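Local structure of bifunctional GH43-CE protein (Bacteroides eggerthii, 6MLY) at residues 361-366 / 399-404; 331-336 / 486-491; 673-678 / 775-780. The protein probably acts on arabinoxylan, joining a family 43 glycoside hydrolase, a family usually assigned beta-xylosidase activity, to a carbohydrate esterase in a single chain. All blocks are in the same frame, centred on the assembly; numbering follows the deposited sequence.

Along the chain, 331-336 comes first, and contact 2 closes a long loop when 486-491 meets it 150 residues later. Contact 1 is nested inside that loop and joins 361-366 to 399-404. Both lie in the concanavalin A-like domain and reach the same antiparallel sheet, contact 1 from the loop between strands 352-355 and 370-373. Strands 395-401 and 488-491 are neighbours in that sheet, F401 pairing with R488 through the backbone, and the two centres lie about 11 Å apart. Contact 3 follows in series, closing a loop of the alpha/beta hydrolase domain between strand 671-675 and the last helix, 775-789. Its centre is about 40 Å from that of contact 1 and about 45 Å from that of contact 2.

Contact 1 (361-366 / 399-404); sequences TSFTQA and SLFQRK
F363 opens a type I beta turn, F363 to A366, that faces the end of strand 395-401, the nearest CA atoms being those of T364 and R403, 7.6 Å apart. The strand belongs to the eight-stranded sheet of a concanavalin A-like beta-sandwich. L400 points to the other sheet, touching strand 441-449, whereas S399 points its CB toward the turn and the ring of F401 reaches F363.

The contact rests mainly on an offset edge-to-face pair: F401 directs its edge at the face of F363, with planes at 85° and centroids 5.6 Å apart. The touching atoms are F363 CE2 and F401 CD1, at 3.6 Å. F363 CG lies anti to the backbone N (chi1 -178°), which carries the ring from the turn toward the strand. F492 and Y405 add further edge-to-face partners. Replacing F363 by alanine removes the ring that F401 meets, which would probably open a gap beside the strand and leave F401 freer to turn.

Backbone bonding from A366 N to F363 O closes the turn, and S362 OG accepts from T364 N in an ST turn. S399 OG, hydrogen-bonded to G406 O, lies 3.6 Å from F363 CE2, in the ring plane at its edge.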
loop_
_atom_site.group_PDB
_atom_site.type_symbol
_atom_site.label_atom_id
_atom_site.label_comp_id
_atom_site.label_asym_id
_atom_site.label_seq_id
_atom_site.Cartn_x
_atom_site.Cartn_y
_atom_site.Cartn_z
ATOM N N THR A 361 -12.857 15.391 -13.135
ATOM C CA THR A 361 -11.923 14.760 -14.083
ATOM C C THR A 361 -10.755 14.109 -13.330
ATOM O O THR A 361 -9.980 13.358 -13.914
ATOM C CB THR A 361 -11.339 15.783 -15.068
ATOM O OG1 THR A 361 -12.282 16.836 -15.263
ATOM C CG2 THR A 361 -10.967 15.160 -16.396
ATOM N N SER A 362 -10.629 14.440 -12.041
ATOM C CA SER A 362 -9.530 14.023 -11.187
ATOM C C SER A 362 -10.098 13.570 -9.839
ATOM O O SER A 362 -11.049 14.176 -9.327
ATOM C CB SER A 362 -8.534 15.150 -11.012
ATOM O OG SER A 362 -7.474 14.776 -10.143
ATOM N N PHE A 363 -9.509 12.510 -9.278
ATOM C CA PHE A 363 -9.838 12.052 -7.935
ATOM C C PHE A 363 -9.437 13.119 -6.901
ATOM O O PHE A 363 -10.160 13.328 -5.924
ATOM C CB PHE A 363 -9.168 10.703 -7.651
ATOM C CG PHE A 363 -9.471 10.113 -6.295
ATOM C CD1 PHE A 363 -10.748 10.179 -5.755
ATOM C CD2 PHE A 363 -8.481 9.468 -5.568
ATOM C CE1 PHE A 363 -11.023 9.622 -4.516
ATOM C CE2 PHE A 363 -8.757 8.916 -4.326
ATOM C CZ PHE A 363 -10.028 8.992 -3.804
ATOM N N THR A 364 -8.310 13.810 -7.133
ATOM C CA THR A 364 -7.719 14.715 -6.135
ATOM C C THR A 364 -8.381 16.102 -6.187
ATOM O O THR A 364 -8.079 16.962 -5.346
ATOM C CB THR A 364 -6.193 14.815 -6.286
ATOM O OG1 THR A 364 -5.877 15.640 -7.410
ATOM C CG2 THR A 364 -5.531 13.460 -6.418
ATOM N N GLN A 365 -9.277 16.314 -7.163
ATOM C CA GLN A 365 -10.104 17.528 -7.229
ATOM C C GLN A 365 -11.526 17.234 -6.721
ATOM O O GLN A 365 -12.411 18.090 -6.828
ATOM C CB GLN A 365 -10.128 18.086 -8.656
ATOM C CG GLN A 365 -8.763 18.519 -9.178
ATOM C CD GLN A 365 -8.093 19.552 -8.302
ATOM O OE1 GLN A 365 -6.985 19.344 -7.814
ATOM N NE2 GLN A 365 -8.765 20.673 -8.086
ATOM N N ALA A 366 -11.742 16.040 -6.149
ATOM C CA ALA A 366 -13.037 15.673 -5.571
ATOM C C ALA A 366 -13.174 16.282 -4.167
ATOM O O ALA A 366 -12.192 16.399 -3.410
ATOM C CB ALA A 366 -13.195 14.173 -5.541
ATOM N N SER A 399 -9.977 4.463 -0.049
ATOM C CA SER A 399 -8.707 4.795 -0.704
ATOM C C SER A 399 -7.568 4.873 0.319
ATOM O O SER A 399 -7.772 5.310 1.445
ATOM C CB SER A 399 -8.813 6.082 -1.482
ATOM O OG SER A 399 -7.524 6.568 -1.842
ATOM N N LEU A 400 -6.382 4.415 -0.097
ATOM C CA LEU A 400 -5.119 4.833 0.483
ATOM C C LEU A 400 -4.646 6.036 -0.336
ATOM O O LEU A 400 -4.333 5.893 -1.518
ATOM C CB LEU A 400 -4.110 3.680 0.442
ATOM C CG LEU A 400 -4.536 2.419 1.192
ATOM C CD1 LEU A 400 -3.539 1.289 0.992
ATOM C CD2 LEU A 400 -4.727 2.695 2.673
ATOM N N PHE A 401 -4.632 7.213 0.307
ATOM C CA PHE A 401 -4.769 8.484 -0.394
ATOM C C PHE A 401 -3.494 9.332 -0.286
ATOM O O PHE A 401 -3.099 9.747 0.803
ATOM C CB PHE A 401 -5.983 9.240 0.149
ATOM C CG PHE A 401 -6.237 10.566 -0.520
ATOM C CD1 PHE A 401 -6.923 10.631 -1.724
ATOM C CD2 PHE A 401 -5.793 11.748 0.056
ATOM C CE1 PHE A 401 -7.155 11.850 -2.342
ATOM C CE2 PHE A 401 -6.028 12.968 -0.560
ATOM C CZ PHE A 401 -6.709 13.018 -1.755
ATOM N N GLN A 402 -2.863 9.560 -1.445
ATOM C CA GLN A 402 -1.983 10.705 -1.684
ATOM C C GLN A 402 -1.984 11.012 -3.193
ATOM O O GLN A 402 -3.007 10.832 -3.848
ATOM C CB GLN A 402 -0.587 10.466 -1.106
ATOM C CG GLN A 402 0.105 11.766 -0.709
ATOM C CD GLN A 402 1.557 11.568 -0.362
ATOM O OE1 GLN A 402 1.898 10.752 0.488
ATOM N NE2 GLN A 402 2.424 12.324 -1.012
ATOM N N ARG A 403 -0.863 11.505 -3.736
ATOM C CA ARG A 403 -0.738 11.789 -5.159
ATOM C C ARG A 403 -0.743 10.460 -5.913
ATOM O O ARG A 403 -1.495 10.288 -6.865
ATOM C CB ARG A 403 0.551 12.560 -5.455
ATOM C CG ARG A 403 0.815 12.801 -6.935
ATOM C CD ARG A 403 2.251 13.218 -7.186
ATOM N NE ARG A 403 2.440 13.796 -8.511
ATOM C CZ ARG A 403 2.352 15.093 -8.797
ATOM N NH1 ARG A 403 2.123 15.977 -7.838
ATOM N NH2 ARG A 403 2.498 15.502 -10.045
ATOM N N LYS A 404 0.125 9.551 -5.457
ATOM C CA LYS A 404 0.180 8.175 -5.898
ATOM C C LYS A 404 -0.747 7.344 -5.008
ATOM O O LYS A 404 -0.294 6.684 -4.075
ATOM C CB LYS A 404 1.629 7.686 -5.851
ATOM C CG LYS A 404 2.581 8.498 -6.718
ATOM C CD LYS A 404 3.867 7.786 -7.050
ATOM C CE LYS A 404 4.702 8.546 -8.057
ATOM N NZ LYS A 404 6.016 7.895 -8.268
#

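Contact 2 (331-336 / 486-491); sequences VWQWNH and GYRFAL
The guanidinium of R488 meets the side-chain amide of Q333 obliquely, across a strand that separates their backbones. Strands 333-335 and 488-491 each pair antiparallel with strand 370-373, so they are second neighbours in the sheet and side chains make the contact.

R488 can be traced outward. Its CB leaves the strand toward 331-336, and CG lies beside the backbone N (chi1 -72°). CB, CG and CD come within 4.2 Å of no atom of 331-336; the chain, extended from CG to NE, carries the guanidinium across to Q333. NE and NH1 each have a hydrogen-bond partner outside the two segments, and together these two bonds should limit rotation of the guanidinium. NH2 does the touching: it lies 3.7 Å from Q333 NE2 and 3.8 Å from Q333 CD. R488 NH2 and Q333 NE2 are both N-H donors, so their approach is packing, and Q333 OE1, 3.8 Å from R488 NH2, is too distant for a bond. The two side chains cross at about a right angle, with the amide and guanidinium planes 49° apart. Q333 also packs on R373 and T48.

The second meeting is apolar: W332 CH2 lies 4.3 Å from L491 CG, approached obliquely. W332 also forms an edge-to-face pair with F508, on which L491 packs too, and its NE1 bonds D317 OD2. F508 belongs to strand 502-511 of the facing sheet, which places W332 and L491 in the interior between the sheets. An apolar layer between two antiparallel sheets is characteristic of the concanavalin A-like beta-sandwich.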
loop_
_atom_site.group_PDB
_atom_site.type_symbol
_atom_site.label_atom_id
_atom_site.label_comp_id
_atom_site.label_asym_id
_atom_site.label_seq_id
_atom_site.Cartn_x
_atom_site.Cartn_y
_atom_site.Cartn_z
ATOM N N VAL A 331 -10.716 12.434 15.199
ATOM C CA VAL A 331 -9.857 11.570 14.366
ATOM C C VAL A 331 -10.102 11.854 12.876
ATOM O O VAL A 331 -9.212 11.600 12.050
ATOM C CB VAL A 331 -10.059 10.075 14.679
ATOM C CG1 VAL A 331 -9.669 9.723 16.108
ATOM C CG2 VAL A 331 -11.480 9.622 14.385
ATOM N N TRP A 332 -11.297 12.372 12.549
ATOM C CA TRP A 332 -11.699 12.696 11.180
ATOM C C TRP A 332 -11.201 14.089 10.780
ATOM O O TRP A 332 -11.314 15.046 11.556
ATOM C CB TRP A 332 -13.221 12.615 11.026
ATOM C CG TRP A 332 -13.791 11.228 11.089
ATOM C CD1 TRP A 332 -14.612 10.726 12.055
ATOM C CD2 TRP A 332 -13.612 10.173 10.130
ATOM N NE1 TRP A 332 -14.953 9.435 11.769
ATOM C CE2 TRP A 332 -14.356 9.067 10.593
ATOM C CE3 TRP A 332 -12.897 10.048 8.934
ATOM C CZ2 TRP A 332 -14.403 7.858 9.900
ATOM C CZ3 TRP A 332 -12.947 8.854 8.244
ATOM C CH2 TRP A 332 -13.688 7.775 8.727
ATOM N N GLN A 333 -10.657 14.174 9.557
ATOM C CA GLN A 333 -10.352 15.432 8.867
ATOM C C GLN A 333 -10.648 15.236 7.371
ATOM O O GLN A 333 -10.252 14.229 6.788
ATOM C CB GLN A 333 -8.888 15.859 9.063
ATOM C CG GLN A 333 -8.320 15.643 10.466
ATOM C CD GLN A 333 -6.906 16.160 10.610
ATOM O OE1 GLN A 333 -6.425 16.930 9.785
ATOM N NE2 GLN A 333 -6.222 15.750 11.670
ATOM N N TRP A 334 -11.331 16.212 6.759
ATOM C CA TRP A 334 -11.613 16.221 5.322
ATOM C C TRP A 334 -10.349 16.592 4.538
ATOM O O TRP A 334 -9.417 17.170 5.078
ATOM C CB TRP A 334 -12.743 17.200 4.984
ATOM C CG TRP A 334 -14.014 16.987 5.745
ATOM C CD1 TRP A 334 -14.374 17.571 6.924
ATOM C CD2 TRP A 334 -15.123 16.157 5.359
ATOM N NE1 TRP A 334 -15.620 17.151 7.305
ATOM C CE2 TRP A 334 -16.104 16.285 6.365
ATOM C CE3 TRP A 334 -15.382 15.321 4.269
ATOM C CZ2 TRP A 334 -17.318 15.604 6.312
ATOM C CZ3 TRP A 334 -16.583 14.651 4.218
ATOM C CH2 TRP A 334 -17.536 14.791 5.227
ATOM N N ASN A 335 -10.349 16.254 3.247
ATOM C CA ASN A 335 -9.363 16.728 2.283
ATOM C C ASN A 335 -9.856 18.064 1.719
ATOM O O ASN A 335 -10.859 18.092 0.995
ATOM C CB ASN A 335 -9.144 15.708 1.163
ATOM C CG ASN A 335 -8.250 16.211 0.047
ATOM O OD1 ASN A 335 -7.297 16.952 0.284
ATOM N ND2 ASN A 335 -8.538 15.783 -1.174
ATOM N N HIS A 336 -9.153 19.153 2.065
ATOM C CA HIS A 336 -9.537 20.514 1.693
ATOM C C HIS A 336 -10.890 20.845 2.335
ATOM O O HIS A 336 -11.419 20.052 3.117
ATOM C CB HIS A 336 -9.539 20.686 0.165
ATOM C CG HIS A 336 -8.195 20.929 -0.436
ATOM N ND1 HIS A 336 -7.205 19.965 -0.455
ATOM C CD2 HIS A 336 -7.688 22.005 -1.073
ATOM C CE1 HIS A 336 -6.138 20.447 -1.060
ATOM N NE2 HIS A 336 -6.410 21.697 -1.449
ATOM N N GLY A 486 1.383 11.979 5.068
ATOM C CA GLY A 486 1.236 10.539 5.168
ATOM C C GLY A 486 0.054 10.056 4.350
ATOM O O GLY A 486 -0.851 10.834 4.015
ATOM N N TYR A 487 0.077 8.768 4.005
ATOM C CA TYR A 487 -1.055 8.128 3.360
ATOM C C TYR A 487 -2.197 8.056 4.376
ATOM O O TYR A 487 -2.000 7.633 5.509
ATOM C CB TYR A 487 -0.674 6.747 2.814
ATOM C CG TYR A 487 -0.080 6.780 1.430
ATOM C CD1 TYR A 487 1.095 7.465 1.175
ATOM C CD2 TYR A 487 -0.693 6.134 0.369
ATOM C CE1 TYR A 487 1.647 7.512 -0.094
ATOM C CE2 TYR A 487 -0.151 6.164 -0.906
ATOM C CZ TYR A 487 1.022 6.858 -1.140
ATOM O OH TYR A 487 1.557 6.896 -2.394
ATOM N N ARG A 488 -3.381 8.497 3.946
ATOM C CA ARG A 488 -4.574 8.461 4.764
ATOM C C ARG A 488 -5.580 7.471 4.158
ATOM O O ARG A 488 -5.658 7.314 2.938
ATOM C CB ARG A 488 -5.162 9.871 4.865
ATOM C CG ARG A 488 -4.361 10.830 5.733
ATOM C CD ARG A 488 -5.037 12.188 5.845
ATOM N NE ARG A 488 -4.498 13.014 6.922
ATOM C CZ ARG A 488 -5.029 13.127 8.139
ATOM N NH1 ARG A 488 -6.182 12.547 8.427
ATOM N NH2 ARG A 488 -4.399 13.826 9.070
ATOM N N PHE A 489 -6.329 6.797 5.037
ATOM C CA PHE A 489 -7.574 6.151 4.671
ATOM C C PHE A 489 -8.556 7.245 4.243
ATOM O O PHE A 489 -8.523 8.346 4.777
ATOM C CB PHE A 489 -8.109 5.309 5.832
ATOM C CG PHE A 489 -7.233 4.138 6.194
ATOM C CD1 PHE A 489 -7.049 3.092 5.305
ATOM C CD2 PHE A 489 -6.589 4.078 7.419
ATOM C CE1 PHE A 489 -6.239 2.015 5.634
ATOM C CE2 PHE A 489 -5.780 3.002 7.745
ATOM C CZ PHE A 489 -5.600 1.975 6.852
ATOM N N ALA A 490 -9.412 6.933 3.266
ATOM C CA ALA A 490 -10.260 7.929 2.625
ATOM C C ALA A 490 -11.589 7.299 2.189
ATOM O O ALA A 490 -11.595 6.381 1.362
ATOM C CB ALA A 490 -9.522 8.525 1.450
ATOM N N LEU A 491 -12.700 7.788 2.762
ATOM C CA LEU A 491 -14.040 7.514 2.247
ATOM C C LEU A 491 -14.317 8.537 1.141
ATOM O O LEU A 491 -14.134 9.727 1.364
ATOM C CB LEU A 491 -15.101 7.627 3.350
ATOM C CG LEU A 491 -14.859 6.890 4.669
ATOM C CD1 LEU A 491 -16.150 6.269 5.180
ATOM C CD2 LEU A 491 -13.785 5.823 4.562
#

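Contact 3 (673-678 / 775-780); sequences VNWFGP and ENTLKK
W675 reaches helix 775-789 with the six-membered end of its indole, and the CA atoms of W675 and T777 remain 9.8 Å apart. Contacts with helix backbone come first: CH2 of W675 lies 3.7 Å from T777 O, approached obliquely, and 4.0 Å from L778 N, which sits in the ring plane at its edge. These are packing contacts, CH2 being a ring carbon; within the helix, K779 N bonds E775 O and K780 N bonds N776 O.

Between side chains, W675 CZ3 meets T777 CB at 3.9 Å; CG of W675 lies beside its backbone N (chi1 -59°), which sends the indole toward the helix. T777 OG1 is engaged by N774 N.

The fold is that of an alpha/beta hydrolase: strand 671-675 runs parallel between strands 621-627 and 727-733, and the C-terminal helix packs against it. Aromatic partners gather at the strand end: W675 stacks on F773, and F676 meets H768 edge-to-face. H768, with S628 and D736, fits a Ser-His-Asp triad, consistent with an esterase site just past the strand end.

A weak bond, G677 N to N674 OD1 at 3.0 Å, ties the loop back to the strand.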
loop_
_atom_site.group_PDB
_atom_site.type_symbol
_atom_site.label_atom_id
_atom_site.label_comp_id
_atom_site.label_asym_id
_atom_site.label_seq_id
_atom_site.Cartn_x
_atom_site.Cartn_y
_atom_site.Cartn_z
ATOM N N VAL A 673 -0.300 -28.991 -14.323
ATOM C CA VAL A 673 -1.435 -28.839 -15.220
ATOM C C VAL A 673 -1.019 -27.842 -16.302
ATOM O O VAL A 673 -0.607 -26.729 -15.983
ATOM C CB VAL A 673 -2.707 -28.377 -14.485
ATOM C CG1 VAL A 673 -3.871 -28.166 -15.443
ATOM C CG2 VAL A 673 -3.099 -29.347 -13.381
ATOM N N ASN A 674 -1.124 -28.266 -17.567
ATOM C CA ASN A 674 -0.639 -27.506 -18.705
ATOM C C ASN A 674 -1.840 -27.067 -19.543
ATOM O O ASN A 674 -2.494 -27.885 -20.156
ATOM C CB ASN A 674 0.380 -28.314 -19.507
ATOM C CG ASN A 674 0.681 -27.729 -20.870
ATOM O OD1 ASN A 674 0.454 -26.546 -21.109
ATOM N ND2 ASN A 674 1.181 -28.559 -21.775
ATOM N N TRP A 675 -2.116 -25.762 -19.547
ATOM C CA TRP A 675 -3.216 -25.198 -20.308
ATOM C C TRP A 675 -2.712 -24.779 -21.692
ATOM O O TRP A 675 -2.120 -23.706 -21.845
ATOM C CB TRP A 675 -3.847 -24.018 -19.564
ATOM C CG TRP A 675 -4.395 -24.348 -18.211
ATOM C CD1 TRP A 675 -3.702 -24.407 -17.037
ATOM C CD2 TRP A 675 -5.768 -24.625 -17.880
ATOM N NE1 TRP A 675 -4.545 -24.714 -16.003
ATOM C CE2 TRP A 675 -5.818 -24.856 -16.489
ATOM C CE3 TRP A 675 -6.955 -24.697 -18.616
ATOM C CZ2 TRP A 675 -7.008 -25.159 -15.827
ATOM C CZ3 TRP A 675 -8.129 -24.995 -17.961
ATOM C CH2 TRP A 675 -8.153 -25.226 -16.585
ATOM N N PHE A 676 -2.960 -25.647 -22.683
ATOM C CA PHE A 676 -2.720 -25.395 -24.106
ATOM C C PHE A 676 -1.352 -24.731 -24.313
ATOM O O PHE A 676 -1.237 -23.719 -25.005
ATOM C CB PHE A 676 -3.870 -24.579 -24.711
ATOM C CG PHE A 676 -4.333 -23.400 -23.894
ATOM C CD1 PHE A 676 -5.327 -23.547 -22.940
ATOM C CD2 PHE A 676 -3.783 -22.143 -24.084
ATOM C CE1 PHE A 676 -5.759 -22.464 -22.192
ATOM C CE2 PHE A 676 -4.214 -21.061 -23.331
ATOM C CZ PHE A 676 -5.202 -21.223 -22.387
ATOM N N GLY A 677 -0.317 -25.330 -23.718
ATOM C CA GLY A 677 1.051 -24.863 -23.858
ATOM C C GLY A 677 1.691 -25.343 -25.160
ATOM O O GLY A 677 1.340 -26.403 -25.683
ATOM N N PRO A 678 2.639 -24.561 -25.730
ATOM C CA PRO A 678 3.495 -25.057 -26.810
ATOM C C PRO A 678 4.542 -26.013 -26.220
ATOM O O PRO A 678 4.912 -25.862 -25.058
ATOM C CB PRO A 678 4.104 -23.768 -27.390
ATOM C CG PRO A 678 4.126 -22.795 -26.225
ATOM C CD PRO A 678 2.927 -23.160 -25.375
ATOM N N GLU A 775 -15.835 -23.585 -15.896
ATOM C CA GLU A 775 -16.178 -24.152 -14.591
ATOM C C GLU A 775 -15.578 -25.552 -14.443
ATOM O O GLU A 775 -14.887 -25.827 -13.463
ATOM C CB GLU A 775 -17.695 -24.248 -14.425
ATOM C CG GLU A 775 -18.386 -22.906 -14.281
ATOM C CD GLU A 775 -19.867 -23.005 -13.953
ATOM O OE1 GLU A 775 -20.466 -24.064 -14.239
ATOM O OE2 GLU A 775 -20.417 -22.025 -13.406
ATOM N N ASN A 776 -15.850 -26.410 -15.434
ATOM C CA ASN A 776 -15.580 -27.847 -15.368
ATOM C C ASN A 776 -14.069 -28.100 -15.466
ATOM O O ASN A 776 -13.518 -28.861 -14.665
ATOM C CB ASN A 776 -16.356 -28.609 -16.445
ATOM C CG ASN A 776 -17.840 -28.292 -16.447
ATOM O OD1 ASN A 776 -18.436 -28.096 -17.504
ATOM N ND2 ASN A 776 -18.445 -28.226 -15.272
ATOM N N THR A 777 -13.415 -27.457 -16.443
ATOM C CA THR A 777 -11.968 -27.592 -16.657
ATOM C C THR A 777 -11.221 -27.077 -15.420
ATOM O O THR A 777 -10.283 -27.719 -14.944
ATOM C CB THR A 777 -11.512 -26.887 -17.944
ATOM O OG1 THR A 777 -12.369 -25.778 -18.223
ATOM C CG2 THR A 777 -11.510 -27.807 -19.144
ATOM N N LEU A 778 -11.661 -25.924 -14.905
ATOM C CA LEU A 778 -11.080 -25.312 -13.707
ATOM C C LEU A 778 -11.192 -26.288 -12.527
ATOM O O LEU A 778 -10.203 -26.569 -11.861
ATOM C CB LEU A 778 -11.801 -23.989 -13.416
ATOM C CG LEU A 778 -11.054 -22.988 -12.533
ATOM C CD1 LEU A 778 -9.882 -22.363 -13.280
ATOM C CD2 LEU A 778 -11.999 -21.904 -12.035
ATOM N N LYS A 779 -12.397 -26.827 -12.309
ATOM C CA LYS A 779 -12.699 -27.706 -11.171
ATOM C C LYS A 779 -11.821 -28.968 -11.205
ATOM O O LYS A 779 -11.475 -29.509 -10.150
ATOM C CB LYS A 779 -14.186 -28.080 -11.170
ATOM C CG LYS A 779 -14.695 -28.753 -9.899
ATOM C CD LYS A 779 -15.720 -29.841 -10.160
ATOM C CE LYS A 779 -16.248 -30.489 -8.896
ATOM N NZ LYS A 779 -15.209 -31.281 -8.196
ATOM N N LYS A 780 -11.469 -29.441 -12.406
ATOM C CA LYS A 780 -10.654 -30.644 -12.546
ATOM C C LYS A 780 -9.206 -30.353 -12.141
ATOM O O LYS A 780 -8.531 -31.230 -11.611
ATOM C CB LYS A 780 -10.736 -31.200 -13.968
ATOM C CG LYS A 780 -11.920 -32.127 -14.205
ATOM C CD LYS A 780 -12.078 -32.535 -15.641
ATOM C CE LYS A 780 -13.219 -33.504 -15.853
ATOM N NZ LYS A 780 -13.266 -33.959 -17.262
#